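Long-range contacts in D-hydantoinase (Ralstonia pickettii, PDB 1NFG), which probably catalyses the stereospecific hydrolysis of the cyclic amide bond of D-hydantoin derivatives, using two zinc ions per subunit: residues A[58-63]-A[88-93]; A[71-76]-A[109-114]; A[312-317]-A[338-343]; A[119-124]-A[447-452]. One frame throughout, in Å; residues are numbered along the deposited sequence.

Contact 1: A[58-63]-A[88-93]; sequences THVETV and IVDFCQ. With ZN (zinc ion), chain E.
The rings of His-59 and Phe-91 meet obliquely, their centroids 5.1 Å apart and their planes turned by 31°. At the in-plane edge of the His-59 ring a water accepts from ND1 and donates to the carbonyl oxygen of Phe-91. The water at ND1 and the zinc ion at NE2 of His-59 (2.3 Å) together fix the imidazole's rotation. The carbonyl oxygen of Thr-58 lies at the edge of the Phe-91 ring, near its plane. Thr-58 O accepts from Phe-91 N at 3.1 Å, where strand 48-58 runs parallel to strand 85-93. The carboxylate of Asp-90 is the polar centre of the contact. Its CG stands anti to the backbone N (chi1 -156°), which brings OD1 to the turn after Thr-58. OD1 takes the hydroxyl of Thr-58 on its anti lone pair, OG1 to OD1 3.0 Å. Asp-90 OD1 takes Val-60 N on its syn lone pair at 2.7 Å, with an N-H...O angle of 160°. OD2 is held by Trp-107 and by a second water, which also accepts from Glu-61 N. The methyl CG2 of Thr-58 packs on CG1 of Ile-88 at 3.5 Å. His-57 and Asp-313, with carboxylated Lys-148, bind the same zinc ion as His-59. The histidine pair at the end of the first barrel strand is the HxH metal motif of the amidohydrolase TIM barrel.

Contact 2: A[71-76]-A[109-114]; sequences DTFATA and GMAGGK
Phe-73 packs against Met-110 and Ala-111 where two outer helices of the amidohydrolase TIM barrel meet. Helix 73-82 begins here and helix 100-111 ends. CB of Phe-73 lies 3.4 Å from the carbonyl oxygen of Met-110. CG sits above the backbone of Ala-111, close to its CA. The two sides of the ring differ. CD2 of Phe-73 meets CB of Met-110 at 4.0 Å, while CD1 and CE1 lie under the methyl of Ala-111. CZ, at the tip, also touches that methyl. The methyl therefore sits over the centre of one ring face, with Ala-111 CB 3.6 Å from the centroid of the Phe-73 ring and 12° off its normal. This is a CH-pi contact. Tyr-119 meets the Phe-73 ring edge-to-face, so the phenyl group joins both helices to strand 118-124. The start of helix 73-82 is closed by a capping box. Thr-72 is the N-cap, and its OG1 accepts from Thr-75 N at 3.2 Å. In return Thr-72 N donates to OG1 of Thr-75 at 2.6 Å, nearly straight at 172°. Glu-61 adds a bond to Phe-73 N. After helix 100-111 the chain turns through Gly-112 and Gly-113, the latter with positive phi. Lys-114 N bonds back to Ala-111 O, and Lys-114 O ends up 3.3 Å from CA of Ala-74 in a CA-H...O contact.

Contact 3: A[312-317]-A[338-343]; sequences SDHCSW and PGVEER. With ZN (zinc ion), chain E.
Ser-312 faces Gly-339 and Val-340 at the C-terminal end of a strand of the amidohydrolase TIM barrel. Its OG lies 3.8 Å from CA of Val-340 and is hydrogen-bonded to Asp-55. Asp-313 points away from the 338-343 segment. Its OD1 binds the zinc ion at 2.2 Å, together with His-57 and His-59. His-314 and Ser-312 bury similar areas; His-314 makes the polar bond. Its CG is anti to the backbone N (chi1 -179°), which swings the imidazole across Pro-338, with its ND1 edge to Gly-339 and one face under Val-340. Gly-339 N donates to ND1 of His-314 at 2.9 Å, close to the ring plane and at 169°. NE2 bonds to Asp-71 OD2, so the ring is gripped at both nitrogens. CG1 of Val-340 sits over the centre of one face of the His-314 ring, 3.8 Å from the centroid, as a CH-pi contact. Cys-315 brings its carbonyl oxygen to 3.2 Å from CA of Pro-338.

Contact 4: A[119-124]-A[447-452]; sequences YGYHII and GKFLKR
The side chains of Tyr-119 and Phe-449 cross nearly at right angles where the C-terminal tail runs along barrel strand 118-124 of the TIM barrel. Their backbones form a single beta bridge: Tyr-119 N donates to Lys-448 O at 3.0 Å, and Leu-450 N to Tyr-119 O at 2.7 Å. CG of Tyr-119 stands between its own N and carbonyl carbon (chi1 59°), which turns the ring back over the backbone of Lys-448 and Phe-449. One face of this ring thereby receives CA of Phe-449 in a CH-pi contact, 3.9 Å from the centroid. The phenyl group of Phe-449 presents its edge to CE1 of Tyr-119, which lies in its plane. Farther along, CE1 of Phe-449 sits over one face of the Tyr-121 ring, toward its rim. The three rings form an aromatic cluster, and the hydroxyl of Tyr-121 is bonded to Asp-108. Arg-452 has the next largest share of the interface. Its aliphatic part passes Gly-120, CD to CA 4.2 Å. One water accepts from Tyr-121 N, donates to Leu-450 O and takes a weak bond from Arg-452 NE. NH1 bonds to the carbonyl oxygen of Phe-373. Arg-452 NH2 reaches Tyr-121 O at 2.8 Å and 167°; the oxygen lies near the guanidinium plane, while NH2 is tilted 32° from the carbonyl plane.

From the N terminus, contact 1 closes first, joining the turn after strand 48-58 to strand 85-93. Contact 2 crosses it: segment 71-76 falls within that loop, and 109-114 comes after it, so helices 73-82 and 100-111 meet. Contact 4 opens at strand 118-124, next to strand 85-93, and closes only at 447-452. Cys-92 N and His-122 O, probably hydrogen-bonded, join contacts 1 and 4. The long loop of contact 4 encloses contact 3, a short closure between 312-317 and 338-343. Contacts 1 and 3 share a zinc ion, and His-59 N probably bonds to His-314 O. Together they tie the barrel strands, outer helices, metal site and C-terminal tail.

Contact 1: A[58-63]-A[88-93]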
loop_
_atom_site.group_PDB
_atom_site.type_symbol
_atom_site.label_atom_id
_atom_site.label_comp_id
_atom_site.label_asym_id
_atom_site.label_seq_id
_atom_site.Cartn_x
_atom_site.Cartn_y
_atom_site.Cartn_z
ATOM N N THR A 58 -2.994 -16.203 -28.313
ATOM C CA THR A 58 -3.965 -17.091 -28.942
ATOM C C THR A 58 -3.619 -18.565 -28.793
ATOM O O THR A 58 -2.456 -18.942 -28.621
ATOM C CB THR A 58 -4.107 -16.818 -30.461
ATOM O OG1 THR A 58 -2.829 -16.960 -31.097
ATOM C CG2 THR A 58 -4.643 -15.430 -30.708
ATOM N N HIS A 59 -4.659 -19.388 -28.859
ATOM C CA HIS A 59 -4.543 -20.840 -28.789
ATOM C C HIS A 59 -5.412 -21.297 -29.951
ATOM O O HIS A 59 -6.425 -21.977 -29.780
ATOM C CB HIS A 59 -5.088 -21.356 -27.461
ATOM C CG HIS A 59 -4.364 -20.815 -26.266
ATOM N ND1 HIS A 59 -3.015 -21.011 -26.063
ATOM C CD2 HIS A 59 -4.801 -20.081 -25.215
ATOM C CE1 HIS A 59 -2.651 -20.421 -24.938
ATOM N NE2 HIS A 59 -3.715 -19.848 -24.405
ATOM N N VAL A 60 -4.995 -20.866 -31.136
ATOM C CA VAL A 60 -5.666 -21.137 -32.397
ATOM C C VAL A 60 -6.053 -22.602 -32.651
ATOM O O VAL A 60 -7.174 -22.883 -33.080
ATOM C CB VAL A 60 -4.788 -20.607 -33.543
ATOM C CG1 VAL A 60 -5.343 -21.021 -34.859
ATOM C CG2 VAL A 60 -4.723 -19.092 -33.469
ATOM N N GLU A 61 -5.129 -23.524 -32.390
ATOM C CA GLU A 61 -5.372 -24.954 -32.584
ATOM C C GLU A 61 -4.838 -25.708 -31.371
ATOM O O GLU A 61 -3.643 -25.672 -31.080
ATOM C CB GLU A 61 -4.669 -25.445 -33.846
ATOM C CG GLU A 61 -5.438 -26.503 -34.608
ATOM C CD GLU A 61 -4.744 -26.893 -35.893
ATOM O OE1 GLU A 61 -3.789 -27.689 -35.830
ATOM O OE2 GLU A 61 -5.138 -26.395 -36.966
ATOM N N THR A 62 -5.722 -26.407 -30.675
ATOM C CA THR A 62 -5.331 -27.122 -29.471
ATOM C C THR A 62 -5.968 -28.492 -29.309
ATOM O O THR A 62 -7.011 -28.782 -29.900
ATOM C CB THR A 62 -5.672 -26.255 -28.229
ATOM O OG1 THR A 62 -4.595 -25.348 -27.980
ATOM C CG2 THR A 62 -5.920 -27.106 -26.996
ATOM N N VAL A 63 -5.319 -29.331 -28.505
ATOM C CA VAL A 63 -5.809 -30.672 -28.193
ATOM C C VAL A 63 -5.783 -30.840 -26.665
ATOM O O VAL A 63 -4.714 -30.971 -26.064
ATOM C CB VAL A 63 -4.931 -31.773 -28.846
ATOM C CG1 VAL A 63 -5.439 -33.149 -28.439
ATOM C CG2 VAL A 63 -4.957 -31.634 -30.361
ATOM N N ILE A 88 -0.487 -12.640 -35.338
ATOM C CA ILE A 88 -0.881 -13.384 -34.167
ATOM C C ILE A 88 0.341 -14.100 -33.633
ATOM O O ILE A 88 1.262 -14.402 -34.384
ATOM C CB ILE A 88 -2.002 -14.370 -34.562
ATOM C CG1 ILE A 88 -3.209 -14.129 -33.675
ATOM C CG2 ILE A 88 -1.524 -15.821 -34.492
ATOM C CD1 ILE A 88 -4.487 -14.654 -34.260
ATOM N N VAL A 89 0.384 -14.319 -32.330
ATOM C CA VAL A 89 1.504 -15.045 -31.755
ATOM C C VAL A 89 0.834 -16.139 -30.951
ATOM O O VAL A 89 0.321 -15.901 -29.862
ATOM C CB VAL A 89 2.383 -14.150 -30.868
ATOM C CG1 VAL A 89 3.666 -14.878 -30.511
ATOM C CG2 VAL A 89 2.725 -12.867 -31.611
ATOM N N ASP A 90 0.800 -17.333 -31.530
ATOM C CA ASP A 90 0.159 -18.483 -30.912
ATOM C C ASP A 90 1.101 -19.148 -29.921
ATOM O O ASP A 90 2.329 -19.008 -30.009
ATOM C CB ASP A 90 -0.244 -19.486 -31.992
ATOM C CG ASP A 90 -1.381 -20.391 -31.560
ATOM O OD1 ASP A 90 -2.513 -19.900 -31.383
ATOM O OD2 ASP A 90 -1.142 -21.602 -31.401
ATOM N N PHE A 91 0.510 -19.859 -28.969
ATOM C CA PHE A 91 1.283 -20.564 -27.962
ATOM C C PHE A 91 1.586 -21.979 -28.433
ATOM O O PHE A 91 0.717 -22.852 -28.419
ATOM C CB PHE A 91 0.520 -20.600 -26.630
ATOM C CG PHE A 91 0.663 -19.343 -25.821
ATOM C CD1 PHE A 91 1.848 -19.069 -25.148
ATOM C CD2 PHE A 91 -0.369 -18.407 -25.767
ATOM C CE1 PHE A 91 2.012 -17.883 -24.432
ATOM C CE2 PHE A 91 -0.220 -17.219 -25.057
ATOM C CZ PHE A 91 0.976 -16.957 -24.387
ATOM N N CYS A 92 2.823 -22.184 -28.875
ATOM C CA CYS A 92 3.272 -23.491 -29.329
ATOM C C CYS A 92 3.432 -24.330 -28.066
ATOM O O CYS A 92 4.273 -24.032 -27.212
ATOM C CB CYS A 92 4.613 -23.356 -30.058
ATOM S SG CYS A 92 5.395 -24.921 -30.517
ATOM N N GLN A 93 2.626 -25.380 -27.951
ATOM C CA GLN A 93 2.650 -26.225 -26.761
ATOM C C GLN A 93 3.464 -27.514 -26.836
ATOM O O GLN A 93 3.233 -28.361 -27.699
ATOM C CB GLN A 93 1.216 -26.567 -26.354
ATOM C CG GLN A 93 1.122 -27.189 -24.976
ATOM C CD GLN A 93 -0.306 -27.400 -24.535
ATOM O OE1 GLN A 93 -1.026 -28.224 -25.098
ATOM N NE2 GLN A 93 -0.732 -26.646 -23.527
HETATM ZN ZN ZN E . -3.930 -18.670 -22.408
HETATM O O HOH W 1 -1.845 -23.038 -27.942
HETATM O O HOH W 2 -2.863 -23.069 -30.416
#

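Contact 2: A[71-76]-A[109-114]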
loop_
_atom_site.group_PDB
_atom_site.type_symbol
_atom_site.label_atom_id
_atom_site.label_comp_id
_atom_site.label_asym_id
_atom_site.label_seq_id
_atom_site.Cartn_x
_atom_site.Cartn_y
_atom_site.Cartn_z
ATOM N N ASP A 71 -11.709 -24.774 -33.567
ATOM C CA ASP A 71 -10.957 -23.997 -34.540
ATOM C C ASP A 71 -9.616 -24.624 -34.844
ATOM O O ASP A 71 -9.048 -25.339 -34.021
ATOM C CB ASP A 71 -10.705 -22.564 -34.047
ATOM C CG ASP A 71 -11.792 -21.600 -34.463
ATOM O OD1 ASP A 71 -12.394 -21.803 -35.539
ATOM O OD2 ASP A 71 -12.031 -20.625 -33.722
ATOM N N THR A 72 -9.117 -24.339 -36.040
ATOM C CA THR A 72 -7.816 -24.818 -36.485
ATOM C C THR A 72 -7.040 -23.558 -36.824
ATOM O O THR A 72 -7.590 -22.461 -36.788
ATOM C CB THR A 72 -7.923 -25.684 -37.758
ATOM O OG1 THR A 72 -8.529 -24.920 -38.810
ATOM C CG2 THR A 72 -8.754 -26.928 -37.488
ATOM N N PHE A 73 -5.769 -23.708 -37.156
ATOM C CA PHE A 73 -4.963 -22.556 -37.510
ATOM C C PHE A 73 -5.598 -21.805 -38.686
ATOM O O PHE A 73 -5.469 -20.588 -38.799
ATOM C CB PHE A 73 -3.557 -23.013 -37.866
ATOM C CG PHE A 73 -2.482 -22.263 -37.153
ATOM C CD1 PHE A 73 -2.120 -20.985 -37.561
ATOM C CD2 PHE A 73 -1.822 -22.836 -36.073
ATOM C CE1 PHE A 73 -1.105 -20.286 -36.900
ATOM C CE2 PHE A 73 -0.811 -22.152 -35.407
ATOM C CZ PHE A 73 -0.449 -20.876 -35.819
ATOM N N ALA A 74 -6.299 -22.537 -39.549
ATOM C CA ALA A 74 -6.942 -21.947 -40.717
ATOM C C ALA A 74 -8.242 -21.215 -40.397
ATOM O O ALA A 74 -8.433 -20.080 -40.821
ATOM C CB ALA A 74 -7.201 -23.018 -41.755
ATOM N N THR A 75 -9.140 -21.865 -39.664
ATOM C CA THR A 75 -10.416 -21.249 -39.314
ATOM C C THR A 75 -10.257 -20.038 -38.403
ATOM O O THR A 75 -11.023 -19.081 -38.494
ATOM C CB THR A 75 -11.353 -22.242 -38.598
ATOM O OG1 THR A 75 -10.667 -22.828 -37.483
ATOM C CG2 THR A 75 -11.809 -23.326 -39.546
ATOM N N ALA A 76 -9.268 -20.080 -37.518
ATOM C CA ALA A 76 -9.051 -18.973 -36.594
ATOM C C ALA A 76 -8.459 -17.748 -37.283
ATOM O O ALA A 76 -8.995 -16.645 -37.149
ATOM C CB ALA A 76 -8.147 -19.417 -35.439
ATOM N N GLY A 109 3.627 -27.624 -38.867
ATOM C CA GLY A 109 2.731 -28.478 -39.615
ATOM C C GLY A 109 1.334 -27.901 -39.642
ATOM O O GLY A 109 0.654 -27.936 -40.666
ATOM N N MET A 110 0.901 -27.354 -38.513
ATOM C CA MET A 110 -0.435 -26.776 -38.418
ATOM C C MET A 110 -0.578 -25.409 -39.090
ATOM O O MET A 110 -1.609 -25.118 -39.698
ATOM C CB MET A 110 -0.838 -26.644 -36.953
ATOM C CG MET A 110 -0.986 -27.958 -36.215
ATOM S SD MET A 110 -1.244 -27.687 -34.438
ATOM C CE MET A 110 0.433 -27.693 -33.923
ATOM N N ALA A 111 0.449 -24.573 -38.976
ATOM C CA ALA A 111 0.399 -23.231 -39.545
ATOM C C ALA A 111 0.800 -23.144 -41.017
ATOM O O ALA A 111 0.059 -22.587 -41.837
ATOM C CB ALA A 111 1.271 -22.293 -38.717
ATOM N N GLY A 112 1.976 -23.682 -41.338
ATOM C CA GLY A 112 2.479 -23.657 -42.701
ATOM C C GLY A 112 1.440 -23.841 -43.797
ATOM O O GLY A 112 0.722 -24.849 -43.841
ATOM N N GLY A 113 1.363 -22.850 -44.682
ATOM C CA GLY A 113 0.425 -22.890 -45.787
ATOM C C GLY A 113 -1.037 -22.926 -45.400
ATOM O O GLY A 113 -1.879 -23.235 -46.241
ATOM N N LYS A 114 -1.361 -22.600 -44.149
ATOM C CA LYS A 114 -2.760 -22.639 -43.721
ATOM C C LYS A 114 -3.251 -21.392 -42.993
ATOM O O LYS A 114 -4.457 -21.240 -42.774
ATOM C CB LYS A 114 -2.994 -23.867 -42.841
ATOM C CG LYS A 114 -2.388 -25.140 -43.406
ATOM C CD LYS A 114 -2.659 -26.324 -42.504
ATOM C CE LYS A 114 -1.799 -27.523 -42.876
ATOM N NZ LYS A 114 -2.174 -28.706 -42.056
#

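Contact 3: A[312-317]-A[338-343]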
loop_
_atom_site.group_PDB
_atom_site.type_symbol
_atom_site.label_atom_id
_atom_site.label_comp_id
_atom_site.label_asym_id
_atom_site.label_seq_id
_atom_site.Cartn_x
_atom_site.Cartn_y
_atom_site.Cartn_z
ATOM N N SER A 312 -6.543 -11.633 -26.581
ATOM C CA SER A 312 -7.797 -12.386 -26.474
ATOM C C SER A 312 -7.800 -13.717 -25.718
ATOM O O SER A 312 -8.817 -14.087 -25.134
ATOM C CB SER A 312 -8.372 -12.639 -27.876
ATOM O OG SER A 312 -7.522 -13.486 -28.642
ATOM N N ASP A 313 -6.681 -14.434 -25.719
ATOM C CA ASP A 313 -6.626 -15.755 -25.074
ATOM C C ASP A 313 -7.717 -16.598 -25.741
ATOM O O ASP A 313 -8.511 -17.275 -25.079
ATOM C CB ASP A 313 -6.868 -15.658 -23.556
ATOM C CG ASP A 313 -6.545 -16.967 -22.820
ATOM O OD1 ASP A 313 -5.735 -17.769 -23.339
ATOM O OD2 ASP A 313 -7.086 -17.188 -21.711
ATOM N N HIS A 314 -7.737 -16.525 -27.068
ATOM C CA HIS A 314 -8.700 -17.233 -27.904
ATOM C C HIS A 314 -8.626 -18.760 -27.817
ATOM O O HIS A 314 -7.571 -19.368 -28.041
ATOM C CB HIS A 314 -8.525 -16.806 -29.370
ATOM C CG HIS A 314 -9.482 -17.468 -30.312
ATOM N ND1 HIS A 314 -10.784 -17.044 -30.468
ATOM C CD2 HIS A 314 -9.337 -18.547 -31.118
ATOM C CE1 HIS A 314 -11.402 -17.835 -31.330
ATOM N NE2 HIS A 314 -10.545 -18.755 -31.738
ATOM N N CYS A 315 -9.767 -19.358 -27.493
ATOM C CA CYS A 315 -9.908 -20.804 -27.393
ATOM C C CYS A 315 -11.183 -21.198 -28.131
ATOM O O CYS A 315 -12.052 -20.359 -28.377
ATOM C CB CYS A 315 -10.004 -21.244 -25.933
ATOM S SG CYS A 315 -8.462 -21.091 -25.026
ATOM N N SER A 316 -11.302 -22.472 -28.478
ATOM C CA SER A 316 -12.479 -22.925 -29.198
ATOM C C SER A 316 -13.019 -24.255 -28.697
ATOM O O SER A 316 -12.671 -25.314 -29.215
ATOM C CB SER A 316 -12.162 -23.009 -30.695
ATOM O OG SER A 316 -10.847 -23.505 -30.907
ATOM N N TRP A 317 -13.867 -24.197 -27.676
ATOM C CA TRP A 317 -14.475 -25.399 -27.135
ATOM C C TRP A 317 -15.970 -25.291 -27.394
ATOM O O TRP A 317 -16.671 -24.530 -26.728
ATOM C CB TRP A 317 -14.209 -25.511 -25.636
ATOM C CG TRP A 317 -12.762 -25.582 -25.290
ATOM C CD1 TRP A 317 -12.084 -24.751 -24.444
ATOM C CD2 TRP A 317 -11.803 -26.529 -25.776
ATOM N NE1 TRP A 317 -10.762 -25.119 -24.375
ATOM C CE2 TRP A 317 -10.560 -26.207 -25.182
ATOM C CE3 TRP A 317 -11.870 -27.617 -26.655
ATOM C CZ2 TRP A 317 -9.391 -26.936 -25.439
ATOM C CZ3 TRP A 317 -10.707 -28.343 -26.912
ATOM C CH2 TRP A 317 -9.484 -27.998 -26.305
ATOM N N PRO A 338 -13.811 -18.103 -26.977
ATOM C CA PRO A 338 -13.364 -17.494 -28.230
ATOM C C PRO A 338 -13.426 -15.967 -28.228
ATOM O O PRO A 338 -14.195 -15.367 -27.477
ATOM C CB PRO A 338 -14.320 -18.096 -29.247
ATOM C CG PRO A 338 -15.614 -18.097 -28.481
ATOM C CD PRO A 338 -15.191 -18.611 -27.106
ATOM N N GLY A 339 -12.619 -15.345 -29.083
ATOM C CA GLY A 339 -12.628 -13.897 -29.169
ATOM C C GLY A 339 -11.597 -13.256 -30.083
ATOM O O GLY A 339 -11.525 -12.034 -30.141
ATOM N N VAL A 340 -10.808 -14.046 -30.804
ATOM C CA VAL A 340 -9.786 -13.466 -31.675
ATOM C C VAL A 340 -10.377 -12.497 -32.698
ATOM O O VAL A 340 -9.734 -11.516 -33.074
ATOM C CB VAL A 340 -8.970 -14.559 -32.428
ATOM C CG1 VAL A 340 -9.800 -15.167 -33.550
ATOM C CG2 VAL A 340 -7.675 -13.965 -32.964
ATOM N N GLU A 341 -11.608 -12.757 -33.130
ATOM C CA GLU A 341 -12.246 -11.898 -34.120
ATOM C C GLU A 341 -12.853 -10.629 -33.533
ATOM O O GLU A 341 -12.723 -9.552 -34.110
ATOM C CB GLU A 341 -13.341 -12.656 -34.876
ATOM C CG GLU A 341 -13.763 -11.950 -36.167
ATOM C CD GLU A 341 -14.844 -12.685 -36.935
ATOM O OE1 GLU A 341 -14.764 -13.927 -37.056
ATOM O OE2 GLU A 341 -15.775 -12.014 -37.429
ATOM N N GLU A 342 -13.509 -10.763 -32.388
ATOM C CA GLU A 342 -14.162 -9.636 -31.741
ATOM C C GLU A 342 -13.236 -8.668 -31.012
ATOM O O GLU A 342 -13.622 -7.526 -30.750
ATOM C CB GLU A 342 -15.218 -10.143 -30.755
ATOM C CG GLU A 342 -16.269 -11.049 -31.375
ATOM C CD GLU A 342 -15.912 -12.528 -31.303
ATOM O OE1 GLU A 342 -14.726 -12.881 -31.479
ATOM O OE2 GLU A 342 -16.834 -13.342 -31.085
ATOM N N ARG A 343 -12.016 -9.108 -30.709
ATOM C CA ARG A 343 -11.075 -8.279 -29.958
ATOM C C ARG A 343 -11.072 -6.784 -30.275
ATOM O O ARG A 343 -11.414 -5.976 -29.414
ATOM C CB ARG A 343 -9.642 -8.819 -30.072
ATOM C CG ARG A 343 -8.669 -8.100 -29.123
ATOM C CD ARG A 343 -7.236 -8.617 -29.203
ATOM N NE ARG A 343 -6.672 -8.483 -30.543
ATOM C CZ ARG A 343 -5.543 -7.841 -30.820
ATOM N NH1 ARG A 343 -4.850 -7.268 -29.845
ATOM N NH2 ARG A 343 -5.105 -7.771 -32.071
HETATM ZN ZN ZN E . -3.930 -18.670 -22.408
#

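Contact 4: A[119-124]-A[447-452]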
loop_
_atom_site.group_PDB
_atom_site.type_symbol
_atom_site.label_atom_id
_atom_site.label_comp_id
_atom_site.label_asym_id
_atom_site.label_seq_id
_atom_site.Cartn_x
_atom_site.Cartn_y
_atom_site.Cartn_z
ATOM N N TYR A 119 2.042 -14.983 -38.433
ATOM C CA TYR A 119 2.069 -15.533 -37.082
ATOM C C TYR A 119 3.470 -15.808 -36.549
ATOM O O TYR A 119 4.402 -16.069 -37.312
ATOM C CB TYR A 119 1.268 -16.835 -37.058
ATOM C CG TYR A 119 1.813 -17.869 -38.019
ATOM C CD1 TYR A 119 2.909 -18.661 -37.677
ATOM C CD2 TYR A 119 1.293 -17.987 -39.310
ATOM C CE1 TYR A 119 3.484 -19.539 -38.601
ATOM C CE2 TYR A 119 1.860 -18.860 -40.242
ATOM C CZ TYR A 119 2.956 -19.628 -39.881
ATOM O OH TYR A 119 3.530 -20.469 -40.808
ATOM N N GLY A 120 3.595 -15.739 -35.224
ATOM C CA GLY A 120 4.853 -16.008 -34.546
ATOM C C GLY A 120 4.524 -17.041 -33.482
ATOM O O GLY A 120 3.354 -17.413 -33.349
ATOM N N TYR A 121 5.515 -17.518 -32.731
ATOM C CA TYR A 121 5.232 -18.515 -31.693
ATOM C C TYR A 121 5.786 -18.164 -30.327
ATOM O O TYR A 121 6.843 -17.547 -30.210
ATOM C CB TYR A 121 5.838 -19.895 -32.010
ATOM C CG TYR A 121 5.466 -20.578 -33.310
ATOM C CD1 TYR A 121 4.182 -20.483 -33.848
ATOM C CD2 TYR A 121 6.404 -21.378 -33.971
ATOM C CE1 TYR A 121 3.844 -21.170 -35.019
ATOM C CE2 TYR A 121 6.078 -22.069 -35.135
ATOM C CZ TYR A 121 4.804 -21.961 -35.657
ATOM O OH TYR A 121 4.499 -22.625 -36.825
ATOM N N HIS A 122 5.060 -18.577 -29.295
ATOM C CA HIS A 122 5.526 -18.439 -27.918
ATOM C C HIS A 122 5.767 -19.914 -27.636
ATOM O O HIS A 122 5.042 -20.767 -28.164
ATOM C CB HIS A 122 4.433 -17.982 -26.954
ATOM C CG HIS A 122 3.924 -16.603 -27.206
ATOM N ND1 HIS A 122 4.735 -15.492 -27.156
ATOM C CD2 HIS A 122 2.672 -16.153 -27.453
ATOM C CE1 HIS A 122 4.002 -14.412 -27.356
ATOM N NE2 HIS A 122 2.747 -14.786 -27.538
ATOM N N ILE A 123 6.757 -20.243 -26.822
ATOM C CA ILE A 123 6.970 -21.649 -26.536
ATOM C C ILE A 123 6.559 -21.996 -25.104
ATOM O O ILE A 123 7.062 -21.405 -24.143
ATOM C CB ILE A 123 8.445 -22.055 -26.778
ATOM C CG1 ILE A 123 8.599 -23.567 -26.576
ATOM C CG2 ILE A 123 9.366 -21.263 -25.857
ATOM C CD1 ILE A 123 7.605 -24.403 -27.388
ATOM N N ILE A 124 5.625 -22.936 -24.967
ATOM C CA ILE A 124 5.175 -23.372 -23.651
ATOM C C ILE A 124 6.050 -24.521 -23.174
ATOM O O ILE A 124 6.200 -25.523 -23.870
ATOM C CB ILE A 124 3.736 -23.899 -23.659
ATOM C CG1 ILE A 124 2.752 -22.768 -23.930
ATOM C CG2 ILE A 124 3.429 -24.545 -22.322
ATOM C CD1 ILE A 124 1.308 -23.183 -23.806
ATOM N N GLY A 447 -0.577 -16.230 -45.028
ATOM C CA GLY A 447 0.143 -16.072 -43.774
ATOM C C GLY A 447 1.542 -16.648 -43.712
ATOM O O GLY A 447 1.788 -17.753 -44.183
ATOM N N LYS A 448 2.466 -15.901 -43.120
ATOM C CA LYS A 448 3.838 -16.361 -42.993
ATOM C C LYS A 448 4.323 -16.283 -41.551
ATOM O O LYS A 448 3.854 -15.462 -40.762
ATOM C CB LYS A 448 4.766 -15.539 -43.893
ATOM C CG LYS A 448 4.421 -15.611 -45.375
ATOM C CD LYS A 448 4.190 -17.059 -45.825
ATOM C CE LYS A 448 3.790 -17.171 -47.299
ATOM N NZ LYS A 448 4.965 -16.984 -48.194
ATOM N N PHE A 449 5.263 -17.152 -41.209
ATOM C CA PHE A 449 5.828 -17.182 -39.870
ATOM C C PHE A 449 6.745 -15.968 -39.671
ATOM O O PHE A 449 7.366 -15.484 -40.622
ATOM C CB PHE A 449 6.619 -18.477 -39.672
ATOM C CG PHE A 449 7.331 -18.553 -38.358
ATOM C CD1 PHE A 449 6.639 -18.880 -37.195
ATOM C CD2 PHE A 449 8.690 -18.261 -38.275
ATOM C CE1 PHE A 449 7.292 -18.910 -35.972
ATOM C CE2 PHE A 449 9.354 -18.288 -37.058
ATOM C CZ PHE A 449 8.656 -18.614 -35.901
ATOM N N LEU A 450 6.830 -15.485 -38.433
ATOM C CA LEU A 450 7.659 -14.330 -38.116
ATOM C C LEU A 450 8.750 -14.649 -37.114
ATOM O O LEU A 450 8.463 -15.055 -35.988
ATOM C CB LEU A 450 6.796 -13.210 -37.542
ATOM C CG LEU A 450 5.813 -12.529 -38.487
ATOM C CD1 LEU A 450 4.700 -11.865 -37.698
ATOM C CD2 LEU A 450 6.568 -11.515 -39.330
ATOM N N LYS A 451 10.001 -14.482 -37.520
ATOM C CA LYS A 451 11.103 -14.711 -36.598
ATOM C C LYS A 451 11.138 -13.433 -35.777
ATOM O O LYS A 451 11.582 -12.388 -36.257
ATOM C CB LYS A 451 12.426 -14.891 -37.341
ATOM C CG LYS A 451 12.546 -16.204 -38.097
ATOM C CD LYS A 451 13.888 -16.319 -38.828
ATOM C CE LYS A 451 15.074 -16.217 -37.873
ATOM N NZ LYS A 451 16.382 -16.231 -38.594
ATOM N N ARG A 452 10.645 -13.513 -34.547
ATOM C CA ARG A 452 10.599 -12.352 -33.668
ATOM C C ARG A 452 11.951 -12.061 -33.031
ATOM O O ARG A 452 12.777 -12.954 -32.856
ATOM C CB ARG A 452 9.494 -12.557 -32.623
ATOM C CG ARG A 452 8.150 -12.806 -33.296
ATOM C CD ARG A 452 6.993 -13.064 -32.359
ATOM N NE ARG A 452 7.233 -14.177 -31.447
ATOM C CZ ARG A 452 7.820 -14.048 -30.262
ATOM N NH1 ARG A 452 8.215 -12.850 -29.859
ATOM N NH2 ARG A 452 8.019 -15.109 -29.488
HETATM O O HOH W 3 7.724 -16.335 -33.639
#